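Local atomic coordinates of magnesium and cobalt efflux protein CorC (Neisseria meningitidis serogroup B, PDB entry 3OI8), a protein that probably takes part in magnesium and cobalt transport; this part, an N-terminal region and a pair of CBS domains, binds adenosine. Residues A[33-38]-A[119-124]; A[51-56]-A[72-77]; A[110-115]-A[135-140]; A[126-131]-A[149-154]. All blocks are in the same frame, centred on the assembly; numbering follows the deposited sequence.

Interaction 1: A[33-38]-A[119-124]; sequences LDFSDL and KSLTAL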
# COMPACT_ATOMS: atom_id res chain seq x y z
N LEU A 33 -15.77 -3.78 -10.02
CA LEU A 33 -16.20 -4.16 -11.35
C LEU A 33 -15.40 -3.44 -12.43
O LEU A 33 -15.01 -4.05 -13.42
CB LEU A 33 -17.67 -3.84 -11.53
CG LEU A 33 -18.56 -5.07 -11.45
CD1 LEU A 33 -20.02 -4.65 -11.58
CD2 LEU A 33 -18.17 -6.04 -12.54
N ASP A 34 -15.20 -2.14 -12.24
CA ASP A 34 -14.45 -1.32 -13.19
C ASP A 34 -12.98 -1.73 -13.21
O ASP A 34 -12.33 -1.76 -14.25
CB ASP A 34 -14.58 0.16 -12.83
CG ASP A 34 -15.93 0.73 -13.20
OD1 ASP A 34 -16.48 0.35 -14.26
OD2 ASP A 34 -16.45 1.58 -12.44
N PHE A 35 -12.47 -2.04 -12.02
CA PHE A 35 -11.09 -2.45 -11.83
C PHE A 35 -10.77 -3.73 -12.61
O PHE A 35 -9.66 -3.91 -13.11
CB PHE A 35 -10.85 -2.65 -10.33
CG PHE A 35 -9.42 -2.95 -9.96
CD1 PHE A 35 -8.53 -1.91 -9.71
CD2 PHE A 35 -9.00 -4.26 -9.78
CE1 PHE A 35 -7.21 -2.18 -9.33
CE2 PHE A 35 -7.68 -4.54 -9.39
CZ PHE A 35 -6.79 -3.51 -9.16
N SER A 36 -11.78 -4.60 -12.73
CA SER A 36 -11.61 -5.91 -13.36
C SER A 36 -11.36 -5.79 -14.85
O SER A 36 -10.95 -6.76 -15.50
CB SER A 36 -12.86 -6.76 -13.13
OG SER A 36 -13.90 -6.36 -14.00
N ASP A 37 -11.63 -4.62 -15.41
CA ASP A 37 -11.42 -4.40 -16.83
C ASP A 37 -10.03 -3.84 -17.14
O ASP A 37 -9.66 -3.68 -18.31
CB ASP A 37 -12.49 -3.44 -17.38
CG ASP A 37 -12.32 -3.19 -18.87
OD1 ASP A 37 -12.26 -4.18 -19.63
OD2 ASP A 37 -12.23 -2.00 -19.27
N LEU A 38 -9.25 -3.57 -16.10
CA LEU A 38 -8.01 -2.84 -16.29
C LEU A 38 -6.79 -3.75 -16.38
O LEU A 38 -6.76 -4.84 -15.78
CB LEU A 38 -7.80 -1.84 -15.15
CG LEU A 38 -8.85 -0.77 -14.89
CD1 LEU A 38 -8.46 -0.00 -13.63
CD2 LEU A 38 -8.99 0.17 -16.08
N LYS A 119 -1.18 -7.83 -18.54
CA LYS A 119 -1.60 -8.51 -17.32
C LYS A 119 -2.74 -7.77 -16.60
O LYS A 119 -2.71 -6.54 -16.48
CB LYS A 119 -0.39 -8.69 -16.40
CG LYS A 119 -0.73 -9.40 -15.10
CD LYS A 119 0.42 -9.31 -14.14
CE LYS A 119 1.19 -10.59 -14.10
NZ LYS A 119 0.43 -11.66 -13.41
N SER A 120 -3.74 -8.51 -16.13
CA SER A 120 -4.87 -7.88 -15.44
C SER A 120 -4.43 -7.28 -14.11
O SER A 120 -3.61 -7.87 -13.41
CB SER A 120 -6.00 -8.89 -15.21
OG SER A 120 -5.74 -9.70 -14.08
N LEU A 121 -4.97 -6.12 -13.77
CA LEU A 121 -4.69 -5.51 -12.48
C LEU A 121 -5.15 -6.37 -11.31
O LEU A 121 -4.52 -6.34 -10.25
CB LEU A 121 -5.29 -4.11 -12.38
CG LEU A 121 -4.67 -2.99 -13.22
CD1 LEU A 121 -5.22 -1.65 -12.77
CD2 LEU A 121 -3.15 -3.00 -13.12
N THR A 122 -6.23 -7.12 -11.50
CA THR A 122 -6.68 -8.05 -10.45
C THR A 122 -5.63 -9.12 -10.17
O THR A 122 -5.38 -9.45 -9.01
CB THR A 122 -8.02 -8.74 -10.80
OG1 THR A 122 -7.92 -9.32 -12.11
CG2 THR A 122 -9.17 -7.74 -10.78
N ALA A 123 -5.01 -9.66 -11.22
CA ALA A 123 -3.92 -10.63 -11.01
C ALA A 123 -2.70 -9.96 -10.38
O ALA A 123 -2.05 -10.52 -9.50
CB ALA A 123 -3.51 -11.28 -12.34
N LEU A 124 -2.38 -8.76 -10.86
CA LEU A 124 -1.24 -8.04 -10.30
C LEU A 124 -1.48 -7.78 -8.82
O LEU A 124 -0.59 -7.99 -7.99
CB LEU A 124 -1.00 -6.73 -11.04
CG LEU A 124 0.27 -5.97 -10.63
CD1 LEU A 124 1.53 -6.82 -10.79
CD2 LEU A 124 0.37 -4.71 -11.46
O HOH W 1 -8.16 -6.09 -13.76

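Interaction 2: A[51-56]-A[72-77]; sequences NVLKEN and SRFPVI. With ADN (adenosine), chain C.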
# COMPACT_ATOMS: atom_id res chain seq x y z
N ASN A 51 11.66 7.28 -12.26
CA ASN A 51 12.83 7.76 -11.54
C ASN A 51 13.69 6.57 -11.16
O ASN A 51 13.24 5.72 -10.38
CB ASN A 51 12.43 8.55 -10.28
CG ASN A 51 11.77 9.88 -10.60
OD1 ASN A 51 10.73 10.21 -10.04
ND2 ASN A 51 12.37 10.64 -11.51
N VAL A 52 14.90 6.48 -11.71
CA VAL A 52 15.77 5.33 -11.47
C VAL A 52 17.10 5.72 -10.80
O VAL A 52 17.48 6.89 -10.78
CB VAL A 52 16.09 4.59 -12.78
CG1 VAL A 52 14.80 4.11 -13.46
CG2 VAL A 52 16.88 5.51 -13.73
N LEU A 53 17.82 4.72 -10.28
CA LEU A 53 19.16 4.95 -9.72
C LEU A 53 20.19 4.22 -10.56
O LEU A 53 19.93 3.11 -11.03
CB LEU A 53 19.22 4.42 -8.29
CG LEU A 53 18.18 5.02 -7.32
CD1 LEU A 53 18.24 4.30 -5.99
CD2 LEU A 53 18.42 6.51 -7.15
N LYS A 54 21.37 4.83 -10.74
CA LYS A 54 22.45 4.21 -11.51
C LYS A 54 23.22 3.26 -10.61
O LYS A 54 23.50 3.56 -9.46
CB LYS A 54 23.43 5.24 -12.08
CG LYS A 54 22.83 6.46 -12.75
CD LYS A 54 21.73 6.12 -13.73
CE LYS A 54 21.11 7.40 -14.29
NZ LYS A 54 19.71 7.24 -14.79
N GLU A 55 23.56 2.10 -11.17
CA GLU A 55 24.31 1.05 -10.51
C GLU A 55 25.45 1.58 -9.62
O GLU A 55 25.58 1.18 -8.46
CB GLU A 55 24.91 0.15 -11.62
CG GLU A 55 25.41 -1.21 -11.19
CD GLU A 55 25.85 -2.08 -12.38
OE1 GLU A 55 25.97 -1.56 -13.52
OE2 GLU A 55 26.07 -3.30 -12.17
N ASN A 56 26.27 2.46 -10.18
CA ASN A 56 27.54 2.82 -9.53
C ASN A 56 27.54 4.19 -8.84
O ASN A 56 28.59 4.72 -8.49
CB ASN A 56 28.70 2.74 -10.54
CG ASN A 56 29.02 1.31 -10.96
OD1 ASN A 56 28.84 0.36 -10.19
ND2 ASN A 56 29.51 1.16 -12.19
N SER A 72 9.39 5.62 -2.46
CA SER A 72 9.85 4.59 -1.53
C SER A 72 10.70 3.52 -2.19
O SER A 72 11.57 2.92 -1.54
CB SER A 72 8.65 3.94 -0.82
OG SER A 72 7.97 4.88 -0.01
N ARG A 73 10.45 3.25 -3.47
CA ARG A 73 11.16 2.20 -4.22
C ARG A 73 11.64 2.73 -5.56
O ARG A 73 10.96 3.54 -6.18
CB ARG A 73 10.25 0.99 -4.42
CG ARG A 73 10.23 0.06 -3.22
CD ARG A 73 8.91 -0.61 -3.05
NE ARG A 73 7.87 0.37 -2.79
CZ ARG A 73 7.27 0.53 -1.62
NH1 ARG A 73 6.33 1.46 -1.49
NH2 ARG A 73 7.59 -0.23 -0.58
N PHE A 74 12.82 2.26 -6.00
CA PHE A 74 13.47 2.74 -7.23
C PHE A 74 14.10 1.59 -8.01
O PHE A 74 14.89 0.82 -7.44
CB PHE A 74 14.60 3.72 -6.86
CG PHE A 74 14.13 4.92 -6.08
CD1 PHE A 74 13.95 6.14 -6.70
CD2 PHE A 74 13.89 4.82 -4.72
CE1 PHE A 74 13.53 7.25 -5.98
CE2 PHE A 74 13.46 5.92 -4.00
CZ PHE A 74 13.27 7.14 -4.63
N PRO A 75 13.78 1.47 -9.30
CA PRO A 75 14.53 0.54 -10.16
C PRO A 75 15.99 0.97 -10.18
O PRO A 75 16.27 2.16 -10.20
CB PRO A 75 13.95 0.80 -11.56
CG PRO A 75 12.62 1.47 -11.32
CD PRO A 75 12.77 2.25 -10.05
N VAL A 76 16.91 0.02 -10.19
CA VAL A 76 18.32 0.35 -10.32
C VAL A 76 18.77 -0.15 -11.69
O VAL A 76 18.49 -1.30 -12.04
CB VAL A 76 19.15 -0.30 -9.21
CG1 VAL A 76 20.66 -0.11 -9.48
CG2 VAL A 76 18.78 0.31 -7.83
N ILE A 77 19.46 0.70 -12.45
CA ILE A 77 19.79 0.37 -13.84
C ILE A 77 21.29 0.25 -14.09
O ILE A 77 22.12 0.80 -13.35
CB ILE A 77 19.23 1.40 -14.83
CG1 ILE A 77 19.83 2.79 -14.55
CG2 ILE A 77 17.71 1.41 -14.79
CD1 ILE A 77 19.72 3.77 -15.70
O5' ADN C . 5.62 8.18 -5.06
C5' ADN C . 4.41 8.87 -5.23
C4' ADN C . 3.78 8.51 -6.61
O4' ADN C . 4.80 8.59 -7.66
C3' ADN C . 3.21 7.08 -6.62
O3' ADN C . 1.82 7.12 -6.49
C2' ADN C . 3.60 6.51 -7.96
O2' ADN C . 2.58 6.73 -8.90
C1' ADN C . 4.82 7.33 -8.39
N9 ADN C . 6.07 6.62 -8.13
C8 ADN C . 6.45 5.83 -6.89
N7 ADN C . 7.86 5.34 -7.08
C5 ADN C . 8.36 5.84 -8.45
C6 ADN C . 9.72 5.67 -9.19
N6 ADN C . 10.81 4.95 -8.55
N1 ADN C . 9.90 6.28 -10.51
C2 ADN C . 8.78 7.08 -11.16
N3 ADN C . 7.45 7.24 -10.42
C4 ADN C . 7.26 6.63 -9.09

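Interaction 3: A[110-115]-A[135-140]; sequences RPAVFV and MAIVID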
# COMPACT_ATOMS: atom_id res chain seq x y z
N ARG A 110 17.28 -5.55 -4.18
CA ARG A 110 16.39 -6.69 -4.30
C ARG A 110 16.13 -6.98 -5.77
O ARG A 110 16.21 -6.07 -6.60
CB ARG A 110 15.08 -6.40 -3.59
CG ARG A 110 15.26 -6.11 -2.09
CD ARG A 110 14.02 -5.47 -1.52
NE ARG A 110 14.20 -4.97 -0.16
CZ ARG A 110 13.35 -5.20 0.84
NH1 ARG A 110 12.26 -5.93 0.62
NH2 ARG A 110 13.58 -4.71 2.05
N PRO A 111 15.83 -8.25 -6.10
CA PRO A 111 15.50 -8.63 -7.48
C PRO A 111 14.21 -7.97 -7.96
O PRO A 111 13.30 -7.75 -7.16
CB PRO A 111 15.31 -10.15 -7.39
CG PRO A 111 15.10 -10.44 -5.93
CD PRO A 111 15.86 -9.40 -5.19
N ALA A 112 14.14 -7.63 -9.23
CA ALA A 112 12.94 -7.02 -9.82
C ALA A 112 11.95 -8.09 -10.25
O ALA A 112 12.34 -9.14 -10.77
CB ALA A 112 13.32 -6.17 -11.02
N VAL A 113 10.66 -7.83 -10.03
CA VAL A 113 9.62 -8.68 -10.59
C VAL A 113 9.18 -8.07 -11.93
O VAL A 113 8.99 -6.86 -12.02
CB VAL A 113 8.43 -8.79 -9.63
CG1 VAL A 113 7.27 -9.48 -10.29
CG2 VAL A 113 8.86 -9.55 -8.37
N PHE A 114 9.08 -8.89 -12.97
CA PHE A 114 8.73 -8.40 -14.30
C PHE A 114 7.32 -8.84 -14.70
O PHE A 114 6.91 -9.96 -14.39
CB PHE A 114 9.75 -8.88 -15.34
CG PHE A 114 11.14 -8.36 -15.10
CD1 PHE A 114 11.49 -7.09 -15.48
CD2 PHE A 114 12.08 -9.14 -14.45
CE1 PHE A 114 12.78 -6.60 -15.25
CE2 PHE A 114 13.36 -8.66 -14.21
CZ PHE A 114 13.71 -7.38 -14.61
N VAL A 115 6.58 -7.96 -15.36
CA VAL A 115 5.24 -8.30 -15.84
C VAL A 115 5.00 -7.65 -17.20
O VAL A 115 5.54 -6.58 -17.47
CB VAL A 115 4.14 -7.80 -14.88
CG1 VAL A 115 4.25 -8.49 -13.51
CG2 VAL A 115 4.21 -6.29 -14.73
N MSE A 135 6.27 -3.10 -6.18
CA MSE A 135 6.57 -2.55 -7.49
C MSE A 135 6.94 -3.67 -8.46
O MSE A 135 7.55 -4.66 -8.06
CB MSE A 135 7.70 -1.50 -7.39
CG MSE A 135 8.37 -1.10 -8.70
SE MSE A 135 9.80 0.24 -8.46
CE MSE A 135 8.68 1.78 -7.99
N ALA A 136 6.52 -3.53 -9.71
CA ALA A 136 6.98 -4.45 -10.74
C ALA A 136 7.48 -3.63 -11.92
O ALA A 136 7.09 -2.47 -12.10
CB ALA A 136 5.87 -5.37 -11.19
N ILE A 137 8.34 -4.23 -12.72
CA ILE A 137 8.83 -3.58 -13.93
C ILE A 137 8.03 -4.15 -15.09
O ILE A 137 7.89 -5.37 -15.21
CB ILE A 137 10.32 -3.90 -14.14
CG1 ILE A 137 11.16 -3.43 -12.93
CG2 ILE A 137 10.79 -3.34 -15.50
CD1 ILE A 137 11.11 -1.94 -12.66
N VAL A 138 7.49 -3.27 -15.92
CA VAL A 138 6.67 -3.70 -17.04
C VAL A 138 7.56 -3.89 -18.27
O VAL A 138 8.36 -3.02 -18.60
CB VAL A 138 5.57 -2.69 -17.31
CG1 VAL A 138 4.62 -3.18 -18.42
CG2 VAL A 138 4.81 -2.43 -16.00
N ILE A 139 7.42 -5.04 -18.92
CA ILE A 139 8.24 -5.43 -20.05
C ILE A 139 7.39 -5.41 -21.33
O ILE A 139 6.25 -5.85 -21.32
CB ILE A 139 8.79 -6.86 -19.84
CG1 ILE A 139 9.72 -6.91 -18.64
CG2 ILE A 139 9.50 -7.36 -21.09
CD1 ILE A 139 10.87 -5.93 -18.73
N ASP A 140 7.94 -4.91 -22.43
CA ASP A 140 7.21 -4.91 -23.69
C ASP A 140 7.32 -6.29 -24.36
O ASP A 140 8.00 -7.17 -23.84
CB ASP A 140 7.69 -3.78 -24.63
CG ASP A 140 9.15 -3.93 -25.05
OD1 ASP A 140 9.63 -5.07 -25.21
OD2 ASP A 140 9.82 -2.89 -25.22
O HOH W 2 10.04 -5.67 -8.41

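Interaction 4: A[126-131]-A[149-154]; sequences KEFREQ and VTFEDI. With ADN (adenosine), chain C.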
# COMPACT_ATOMS: atom_id res chain seq x y z
N LYS A 126 -3.29 -9.38 -6.70
CA LYS A 126 -3.21 -10.61 -5.92
C LYS A 126 -1.76 -10.98 -5.69
O LYS A 126 -1.36 -11.33 -4.57
CB LYS A 126 -3.94 -11.75 -6.63
CG LYS A 126 -3.92 -13.06 -5.83
CD LYS A 126 -5.02 -14.02 -6.26
CE LYS A 126 -4.58 -14.92 -7.41
NZ LYS A 126 -4.41 -14.17 -8.69
N GLU A 127 -0.96 -10.89 -6.74
CA GLU A 127 0.48 -11.17 -6.64
C GLU A 127 1.25 -10.18 -5.75
O GLU A 127 2.14 -10.59 -4.99
CB GLU A 127 1.10 -11.31 -8.03
CG GLU A 127 0.62 -12.58 -8.72
CD GLU A 127 0.88 -12.57 -10.21
OE1 GLU A 127 1.93 -12.05 -10.64
OE2 GLU A 127 0.02 -13.09 -10.96
N PHE A 128 0.91 -8.89 -5.82
CA PHE A 128 1.51 -7.92 -4.90
C PHE A 128 1.20 -8.31 -3.46
O PHE A 128 2.08 -8.25 -2.60
CB PHE A 128 0.97 -6.52 -5.14
CG PHE A 128 1.69 -5.77 -6.24
CD1 PHE A 128 3.03 -5.98 -6.48
CD2 PHE A 128 1.03 -4.81 -6.99
CE1 PHE A 128 3.71 -5.27 -7.47
CE2 PHE A 128 1.69 -4.09 -7.98
CZ PHE A 128 3.03 -4.32 -8.22
N ARG A 129 -0.05 -8.69 -3.19
CA ARG A 129 -0.46 -9.00 -1.82
C ARG A 129 0.23 -10.26 -1.32
O ARG A 129 0.67 -10.33 -0.17
CB ARG A 129 -1.99 -9.10 -1.69
CG ARG A 129 -2.70 -7.74 -1.61
CD ARG A 129 -4.23 -7.85 -1.60
NE ARG A 129 -4.77 -8.33 -0.33
CZ ARG A 129 -5.97 -8.90 -0.19
NH1 ARG A 129 -6.76 -9.07 -1.25
NH2 ARG A 129 -6.38 -9.31 1.00
N GLU A 130 0.38 -11.25 -2.20
CA GLU A 130 1.05 -12.50 -1.85
C GLU A 130 2.56 -12.33 -1.62
O GLU A 130 3.06 -12.70 -0.56
CB GLU A 130 0.79 -13.57 -2.91
CG GLU A 130 -0.65 -14.07 -2.95
CD GLU A 130 -0.89 -15.09 -4.05
OE1 GLU A 130 0.03 -15.32 -4.86
OE2 GLU A 130 -2.00 -15.65 -4.10
N GLN A 131 3.26 -11.79 -2.61
CA GLN A 131 4.71 -11.66 -2.59
C GLN A 131 5.17 -10.56 -1.66
O GLN A 131 6.37 -10.29 -1.56
CB GLN A 131 5.25 -11.33 -3.98
CG GLN A 131 4.79 -12.23 -5.12
CD GLN A 131 5.20 -11.67 -6.48
OE1 GLN A 131 4.76 -10.58 -6.87
NE2 GLN A 131 6.04 -12.40 -7.19
N VAL A 149 5.13 -0.38 -12.45
CA VAL A 149 3.79 -0.29 -11.87
C VAL A 149 3.89 -0.57 -10.37
O VAL A 149 4.70 -1.42 -9.93
CB VAL A 149 2.76 -1.23 -12.60
CG1 VAL A 149 3.22 -2.68 -12.60
CG2 VAL A 149 1.35 -1.08 -11.99
N THR A 150 3.11 0.18 -9.58
CA THR A 150 3.19 0.06 -8.13
C THR A 150 1.84 -0.28 -7.49
O THR A 150 0.77 0.07 -8.01
CB THR A 150 3.71 1.37 -7.48
OG1 THR A 150 2.68 2.36 -7.54
CG2 THR A 150 4.96 1.89 -8.22
N PHE A 151 1.92 -0.96 -6.35
CA PHE A 151 0.79 -1.31 -5.50
C PHE A 151 -0.01 -0.06 -5.16
O PHE A 151 -1.22 -0.00 -5.37
CB PHE A 151 1.32 -1.99 -4.23
CG PHE A 151 0.26 -2.27 -3.19
CD1 PHE A 151 -0.63 -3.32 -3.36
CD2 PHE A 151 0.19 -1.52 -2.02
CE1 PHE A 151 -1.61 -3.59 -2.40
CE2 PHE A 151 -0.77 -1.78 -1.06
CZ PHE A 151 -1.67 -2.82 -1.24
N GLU A 152 0.67 0.96 -4.66
CA GLU A 152 -0.03 2.16 -4.22
C GLU A 152 -0.77 2.86 -5.35
O GLU A 152 -1.81 3.48 -5.12
CB GLU A 152 0.93 3.10 -3.47
CG GLU A 152 1.51 2.46 -2.21
CD GLU A 152 2.24 3.44 -1.31
OE1 GLU A 152 2.54 3.06 -0.15
OE2 GLU A 152 2.51 4.57 -1.75
N ASP A 153 -0.26 2.73 -6.57
CA ASP A 153 -0.94 3.30 -7.73
C ASP A 153 -2.22 2.56 -8.09
O ASP A 153 -3.19 3.17 -8.54
CB ASP A 153 -0.02 3.29 -8.95
CG ASP A 153 0.89 4.49 -9.01
OD1 ASP A 153 0.63 5.46 -8.25
OD2 ASP A 153 1.85 4.47 -9.80
N ILE A 154 -2.22 1.25 -7.93
CA ILE A 154 -3.38 0.46 -8.35
C ILE A 154 -4.49 0.40 -7.29
O ILE A 154 -5.66 0.16 -7.63
CB ILE A 154 -2.99 -0.95 -8.86
CG1 ILE A 154 -2.52 -1.85 -7.71
CG2 ILE A 154 -1.92 -0.87 -9.94
CD1 ILE A 154 -2.22 -3.26 -8.18
O5' ADN C . 5.62 8.18 -5.06
C5' ADN C . 4.41 8.87 -5.23
C4' ADN C . 3.78 8.51 -6.61
O4' ADN C . 4.80 8.59 -7.66
C3' ADN C . 3.21 7.08 -6.62
O3' ADN C . 1.82 7.12 -6.49
C2' ADN C . 3.60 6.51 -7.96
O2' ADN C . 2.58 6.73 -8.90
C1' ADN C . 4.82 7.33 -8.39
N9 ADN C . 6.07 6.62 -8.13
C8 ADN C . 6.45 5.83 -6.89
N7 ADN C . 7.86 5.34 -7.08
C5 ADN C . 8.36 5.84 -8.45
C6 ADN C . 9.72 5.67 -9.19
N6 ADN C . 10.81 4.95 -8.55
N1 ADN C . 9.90 6.28 -10.51
C2 ADN C . 8.78 7.08 -11.16
N3 ADN C . 7.45 7.24 -10.42
C4 ADN C . 7.26 6.63 -9.09

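Interaction 1: A[33-38]-A[119-124]
Leu38 and Leu121 meet through their backbones. Leu121 N donates to Leu38 O at 3.0 Å, and the N-H points almost straight at the oxygen, at 176°. The donor stands above the carbonyl plane, 36° out of it. Phe35 to Leu38 form a type I beta turn, which brings the Leu38 carbonyl round to the start of helix 121-130. Water 1 bridges the same groups. It donates to Phe35 O and Leu38 O and accepts from Thr122 N, so Leu38 O is gripped twice and a second amide of the first helical turn is also served. Ser120 is the N-cap of this helix, and Ser120 OG accepts from Ala123 N at 3.0 Å. The contact therefore ties the turn at the end of helix 23-35, the second helix of the chain, to the capped start of a helix in the second CBS domain.

Apolar side chains pack beside these bonds. The Phe35 ring reaches across the contact because CG lies opposite the backbone N (chi1 -174°). Phe35 CZ meets Leu121 CB at 3.6 Å, the two side chains crossing at about a right angle. Phe35 CD2 lies 3.6 Å from Thr122 CG2. Leu121 points toward the turn, and Leu121 CD1 packs on Leu38 CB at 3.5 Å and also reaches Leu38 CD1. Ser36 adds its CA against Thr122 CG2, while Ser36 OG donates back to Leu33 O at 2.6 Å. Arg28 of the second subunit makes a cation-pi contact with the Phe35 ring, and Thr25 of that subunit packs on Ser36 and Thr122.

Interaction 2: A[51-56]-A[72-77]
The adenine end of the adenosine pocket is built where the residue run leading into strand 53-54 meets the start of strand 73-77. Asn51 N donates to ADN N1 at 2.7 Å. The exocyclic ADN N6 donates to both Asn51 O and Arg73 O, the latter at 2.8 Å. Backbone groups alone make these three bonds, one segment holding N1 and both holding N6. The Asn51 side chain is held by His71, which also binds the ligand.

Beyond the base, Leu53 N donates to Pro75 O, Ile77 N to Leu53 O at 2.8 Å, and Glu55 N to Ile77 O. In all three the donor lies nearly along the C=O axis. These bonds join the two parallel strands of a beta-alpha-beta unit, with helix 59-69 between them, in the first CBS domain.

Leu53 and Val76 share one face of the sheet. Leu53 CD1 lies 3.8 Å from Phe74 CB, and Tyr65 and Val66 of the helix pack on this side. Lys54 and Ile77 share the other face. The lysine is bent at chi2 (-48°), which lays its chain beside Ile77, with Lys54 NZ 3.6 Å from Ile77 CD1. Val52 CG2 packs on Ile77 CD1 at 3.9 Å, and Val52 CG1 touches the Pro75 ring.

Interaction 3: A[110-115]-A[135-140]
Phe114 lies beside Ile137 and crosses Ile139, so its side chain spans two residues of the neighbouring strand. Phe114 CB lies 3.8 Å from Ile139 CG1. Phe114 CG is also near that atom. Phe114 CD1 meets Ile139 CD1 at 3.5 Å and Ile137 CB at 3.7 Å. Phe114 CE1, further out, touches CB and CG2 of Ile137. The ring gets there with CG opposite the carbonyl carbon (chi1 -63°), and it runs the same way as the Ile137 side chain. Ala112 CB reaches Ile137 CG1 on this face.

The other face is made by smaller groups. Val115 CG2 lies 4.0 Å from Ala136 CB and also touches Val138 CG2.

Between the two faces, the backbones pair as parallel strands. Ile137 N donates to Val113 O at 2.8 Å, with the N-H at 172° and the donor close to the line of the carbonyl. Val115 N donates to Ile137 O. Ile139 N donates to Val115 O at 2.8 Å, its donor tilted 27° from the carbonyl plane. Beside Val113, water 2 accepts from Val113 N and donates to Met135 O, bridging the two backbones.

Strands 114-116 and 135-139 are joined by helix 121-130 in a beta-alpha-beta unit of the second CBS domain. Strand 114-116 is at the edge of its sheet within the chain. Strand 145-150 runs antiparallel on the far side of 135-139. Ile137 also packs on Pro75 and Ile87 of the first CBS domain, and selenomethionine Met135 touches the adenosine.

Interaction 4: A[126-131]-A[149-154]
The Phe128 ring sits against backbone where a strand turns directly into a helix, and no hydrogen bond crosses this contact. Phe128 CE2 lies 3.5 Å from Phe151 N, and Phe128 CZ is 3.8 Å from Val149 O, which is at the ring edge near its plane. Ile154 CD1 also meets the edge, in plane, 3.8 Å from Phe128 CD2. Phe151 CB packs on Phe128 CD2 at 4.0 Å. The Phe151 side chain, with CG opposite its backbone N (chi1 174°), brings CD1 to Phe128 CB. Arg129 CG lies further along that second ring.

Thr150 is the N-cap of helix 151-154, and Thr150 OG1 accepts from Asp153 N at 3.1 Å. Asp153 faces the ligand rather than Phe128. Asp153 OD1 accepts from ADN O3' at 2.7 Å; the placing of the neighbouring O2' is doubtful. The junction packed by Phe128 thus carries the ribose-binding carboxylate.

Helix 121-130 lies on the sheet here. Val149 rests on Leu124, and Ile154 on Leu121 and Leu125. Strand 135-139 borders Val149 through Ala136 and Val138. The second subunit reaches this region too: its Asp24 forms a salt bridge with Lys126, and its Glu152 packs on Phe151.

Interactions 2 and 4 are the buried contacts; interactions 1 and 3 are partly buried. Interactions 2 and 3 are the parallel strand pairs, one in each CBS domain, and meet where Pro75 packs on Met135 and Ile137. Both rest on regular backbone bonds with mostly apolar side chains; interaction 2 adds backbone bonds to the adenine. Interaction 4 is side-chain packing, and interaction 1 mixes a water-bridged backbone join with apolar groups. Interactions 1 and 4 share helix 121-130, touch the second subunit, and are linked by the Lys119-Glu127 salt bridge. Interactions 3 and 4 meet in one sheet through strands 135-139 and 145-150. Adenosine joins interaction 2, at its base, to interaction 4, at its ribose.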